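Local coordinates for protein arginyl-trna synthetase (Thermus thermophilus, PDB 1IQ0) that probably joins L-arginine to its cognate tRNA at the expense of ATP, as a monomeric class I aminoacyl-tRNA synthetase, at residues L82-E85 and A86-E90; N217-L220 and L221-A225. One frame throughout, in Å; residues are numbered along the deposited sequence.

Interaction 1 (L82-E85 and A86-E90); sequences LRTE and ALLRE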
# COMPACT_ATOMS: atom_id res chain seq x y z
N LEU A 82 -20.72 10.87 23.31
CA LEU A 82 -21.53 11.27 22.16
C LEU A 82 -23.02 11.09 22.39
O LEU A 82 -23.44 10.26 23.20
CB LEU A 82 -21.10 10.47 20.93
CG LEU A 82 -19.63 10.57 20.50
CD1 LEU A 82 -19.40 9.74 19.24
CD2 LEU A 82 -19.26 12.04 20.25
N ARG A 83 -23.82 11.87 21.68
CA ARG A 83 -25.26 11.72 21.79
C ARG A 83 -25.55 10.46 20.97
O ARG A 83 -25.18 10.37 19.80
CB ARG A 83 -26.00 12.91 21.18
CG ARG A 83 -25.81 14.22 21.93
CD ARG A 83 -26.88 15.22 21.52
NE ARG A 83 -26.98 15.32 20.06
CZ ARG A 83 -27.94 15.98 19.42
NH1 ARG A 83 -28.89 16.61 20.11
NH2 ARG A 83 -27.96 16.00 18.09
N THR A 84 -26.19 9.49 21.60
CA THR A 84 -26.49 8.23 20.92
C THR A 84 -27.13 8.41 19.54
O THR A 84 -26.71 7.78 18.58
CB THR A 84 -27.37 7.36 21.82
OG1 THR A 84 -26.64 7.09 23.02
CG2 THR A 84 -27.73 6.04 21.13
N GLU A 85 -28.13 9.28 19.45
CA GLU A 85 -28.81 9.53 18.18
C GLU A 85 -27.85 10.01 17.10
O GLU A 85 -27.83 9.48 15.98
CB GLU A 85 -29.92 10.56 18.36
CG GLU A 85 -30.66 10.89 17.08
CD GLU A 85 -31.59 12.08 17.23
OE1 GLU A 85 -32.29 12.41 16.25
OE2 GLU A 85 -31.62 12.68 18.32
N ALA A 86 -27.05 11.02 17.43
CA ALA A 86 -26.09 11.57 16.48
C ALA A 86 -25.08 10.51 16.09
O ALA A 86 -24.68 10.41 14.93
CB ALA A 86 -25.37 12.78 17.09
N LEU A 87 -24.66 9.72 17.07
CA LEU A 87 -23.70 8.64 16.84
C LEU A 87 -24.28 7.66 15.80
O LEU A 87 -23.62 7.34 14.80
CB LEU A 87 -23.44 7.93 18.17
CG LEU A 87 -22.38 6.85 18.30
CD1 LEU A 87 -22.16 6.60 19.78
CD2 LEU A 87 -22.81 5.57 17.58
N LEU A 88 -25.50 7.20 16.02
CA LEU A 88 -26.15 6.28 15.10
C LEU A 88 -26.32 6.90 13.72
O LEU A 88 -26.05 6.26 12.71
CB LEU A 88 -27.52 5.87 15.64
CG LEU A 88 -27.51 5.06 16.93
CD1 LEU A 88 -28.91 5.03 17.55
CD2 LEU A 88 -27.01 3.66 16.62
N ARG A 89 -26.77 8.15 13.69
CA ARG A 89 -26.99 8.85 12.43
C ARG A 89 -25.70 8.88 11.61
O ARG A 89 -25.71 8.58 10.41
CB ARG A 89 -27.47 10.27 12.72
CG ARG A 89 -28.15 10.95 11.55
CD ARG A 89 -28.82 12.24 11.99
NE ARG A 89 -29.84 12.01 13.01
CZ ARG A 89 -30.96 11.32 12.82
NH1 ARG A 89 -31.22 10.78 11.63
NH2 ARG A 89 -31.82 11.15 13.82
N GLU A 90 -24.59 9.22 12.26
CA GLU A 90 -23.30 9.28 11.58
C GLU A 90 -22.83 7.88 11.15
O GLU A 90 -22.15 7.74 10.13
CB GLU A 90 -22.25 9.92 12.51
CG GLU A 90 -20.80 9.75 12.06
CD GLU A 90 -20.41 10.59 10.84
OE1 GLU A 90 -19.25 10.45 10.38
OE2 GLU A 90 -21.24 11.38 10.35
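Glu85 OE1 receives Arg89 NH2 at 2.8 Å in a salt bridge between residues one helical turn apart. The carboxylate offers the anti lone pair of OE1, on the side away from its other oxygen, and lies at the guanidinium's edge, near its plane; the two planes stand 76° apart, and one N-H, on NH2, makes the bond, bent to 148°. Both side chains leave the helix with CG anti to the backbone N (chi1 -161° in Arg89) and run side by side, Glu85 extended, Arg89 bent at chi3 to bring NH2 back to the acid. Beneath them Arg89 N donates to Glu85 O at 2.9 Å, which ties the same two residues through the main chain. The neighbouring rungs are Leu87 N to Arg83 O and Leu88 N to Thr84 O. Thr84 CG2 lies alongside Leu88 CD1 at 3.9 Å; separately, Leu87 CD1 reaches back to Leu82 CB, in the strand before the helix, at 4.2 Å. Leu87 and Leu88 both continue onto helix 500-509. Arg83 sets its CB against Ala86 CB, while its guanidinium forms a salt bridge with Glu66. The arrangement is that of the N-terminal turns of a helix, with Arg83 at the N-cap position and an i to i+4 Glu-Arg pair, where strand 77-82 gives way to helix 84-92.

Interaction 2 (N217-L220 and L221-A225); sequences NRIL and LAQMA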
# COMPACT_ATOMS: atom_id res chain seq x y z
N ASN A 217 10.32 -7.96 -23.53
CA ASN A 217 8.89 -7.72 -23.44
C ASN A 217 8.09 -9.02 -23.33
O ASN A 217 7.08 -9.06 -22.64
CB ASN A 217 8.41 -6.92 -24.65
CG ASN A 217 7.02 -6.34 -24.45
OD1 ASN A 217 6.13 -6.54 -25.28
ND2 ASN A 217 6.83 -5.62 -23.36
N ARG A 218 8.55 -10.08 -24.00
CA ARG A 218 7.86 -11.37 -23.95
C ARG A 218 7.80 -11.88 -22.52
O ARG A 218 6.78 -12.41 -22.08
CB ARG A 218 8.55 -12.43 -24.81
CG ARG A 218 8.48 -12.17 -26.30
CD ARG A 218 9.01 -13.37 -27.09
NE ARG A 218 8.17 -14.56 -26.92
CZ ARG A 218 8.36 -15.71 -27.57
NH1 ARG A 218 9.37 -15.84 -28.42
NH2 ARG A 218 7.54 -16.73 -27.36
N ILE A 219 8.90 -11.73 -21.80
CA ILE A 219 8.97 -12.18 -20.42
C ILE A 219 8.07 -11.29 -19.56
O ILE A 219 7.31 -11.79 -18.73
CB ILE A 219 10.42 -12.14 -19.89
CG1 ILE A 219 11.30 -13.04 -20.76
CG2 ILE A 219 10.46 -12.57 -18.43
CD1 ILE A 219 12.75 -13.14 -20.29
N LEU A 220 8.15 -9.97 -19.77
CA LEU A 220 7.34 -9.02 -19.01
C LEU A 220 5.83 -9.27 -19.15
O LEU A 220 5.09 -9.17 -18.18
CB LEU A 220 7.66 -7.57 -19.42
CG LEU A 220 6.73 -6.51 -18.81
CD1 LEU A 220 6.82 -6.55 -17.29
CD2 LEU A 220 7.09 -5.13 -19.34
N LEU A 221 5.38 -9.58 -20.36
CA LEU A 221 3.96 -9.84 -20.56
C LEU A 221 3.47 -11.00 -19.69
O LEU A 221 2.38 -10.93 -19.12
CB LEU A 221 3.67 -10.12 -22.04
CG LEU A 221 3.69 -8.86 -22.92
CD1 LEU A 221 3.54 -9.23 -24.40
CD2 LEU A 221 2.55 -7.94 -22.50
N ALA A 222 4.29 -12.05 -19.56
CA ALA A 222 3.93 -13.20 -18.73
C ALA A 222 3.99 -12.84 -17.24
O ALA A 222 3.19 -13.33 -16.45
CB ALA A 222 4.87 -14.39 -19.03
N GLN A 223 4.94 -11.99 -16.86
CA GLN A 223 5.03 -11.58 -15.46
C GLN A 223 3.79 -10.77 -15.14
O GLN A 223 3.26 -10.83 -14.04
CB GLN A 223 6.24 -10.69 -15.22
CG GLN A 223 7.59 -11.33 -15.40
CD GLN A 223 8.69 -10.32 -15.15
OE1 GLN A 223 8.66 -9.23 -15.70
NE2 GLN A 223 9.66 -10.67 -14.30
N MET A 224 3.34 -10.00 -16.13
CA MET A 224 2.17 -9.14 -15.96
C MET A 224 0.89 -9.93 -15.71
O MET A 224 -0.05 -9.40 -15.11
CB MET A 224 2.00 -8.23 -17.18
CG MET A 224 1.04 -7.07 -16.94
SD MET A 224 1.30 -5.72 -18.14
CE MET A 224 3.01 -5.35 -17.83
N ALA A 225 0.85 -11.18 -16.15
CA ALA A 225 -0.34 -12.01 -15.92
C ALA A 225 -0.44 -12.27 -14.42
O ALA A 225 -1.53 -12.32 -13.86
CB ALA A 225 -0.23 -13.32 -16.69
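Helix 213-229 belongs to the class I catalytic region, and its middle turns present one side to strand 236-239 and another to the segment carrying the 'HIGH' region. Leu220 is central: its CG and CD1 each meet the methyl CE of Met224 at 4.0 Å, the two chains crossing at a slant. Met224 keeps CG anti to the backbone N (chi1 -165°) and then bends at chi3, which swings CE back over the preceding turn. Below this apolar pair Met224 N donates to Leu220 O at 2.8 Å. Gln223 crosses Leu220 at about a right angle, its OE1 3.6 Å from Leu220 CD1. The first torsion of Gln223 (chi1 -66°) sets CG beside the backbone N, where it rests 3.4 Å from Ile219 O, the carbonyl that also accepts Gln223 N at 3.0 Å. From there the extended chain carries the amide away from the helix axis to the 'HIGH' segment, and NE2 donates to the main-chain oxygens of Lys116 and Asn113. Replacing Gln223 with an alanine would probably leave those two carbonyls without this donor and uncover the flank of Leu220. Beside Leu220, Leu221 CD1 lies 3.8 Å from Asn217 OD1, while Asn217 ND2 donates to the hydroxyl of Tyr324. Leu220 and Asn217 also touch Trp239. The chemistry thus divides along the amide of Gln223: its oxygen lies against leucine carbon, whereas its nitrogen bonds to two main-chain oxygens of the 'HIGH' region, consistent with a buried amide fixed in rotation, tying helix 213-229 to the 'HIGH' segment.

Interactions 1 and 2 come in series along the chain and lie on opposite sides of its centre, their own centres 52 Å apart and their nearest atoms about 37 Å apart. Interaction 1 spans the end of strand 77-82, last along the chain in the four-stranded antiparallel sheet, and the start of helix 84-92, whereas interaction 2 lies wholly within helix 213-229, shortly before strand 236-239 of the large mixed sheet. Between them the chain passes through strands 104-108 and 141-149 of that mixed sheet. The two thus belong to distant parts of the monomer, one beside helix 500-509 of the anticodon-binding region and one beside the 'HIGH' segment, without direct contact.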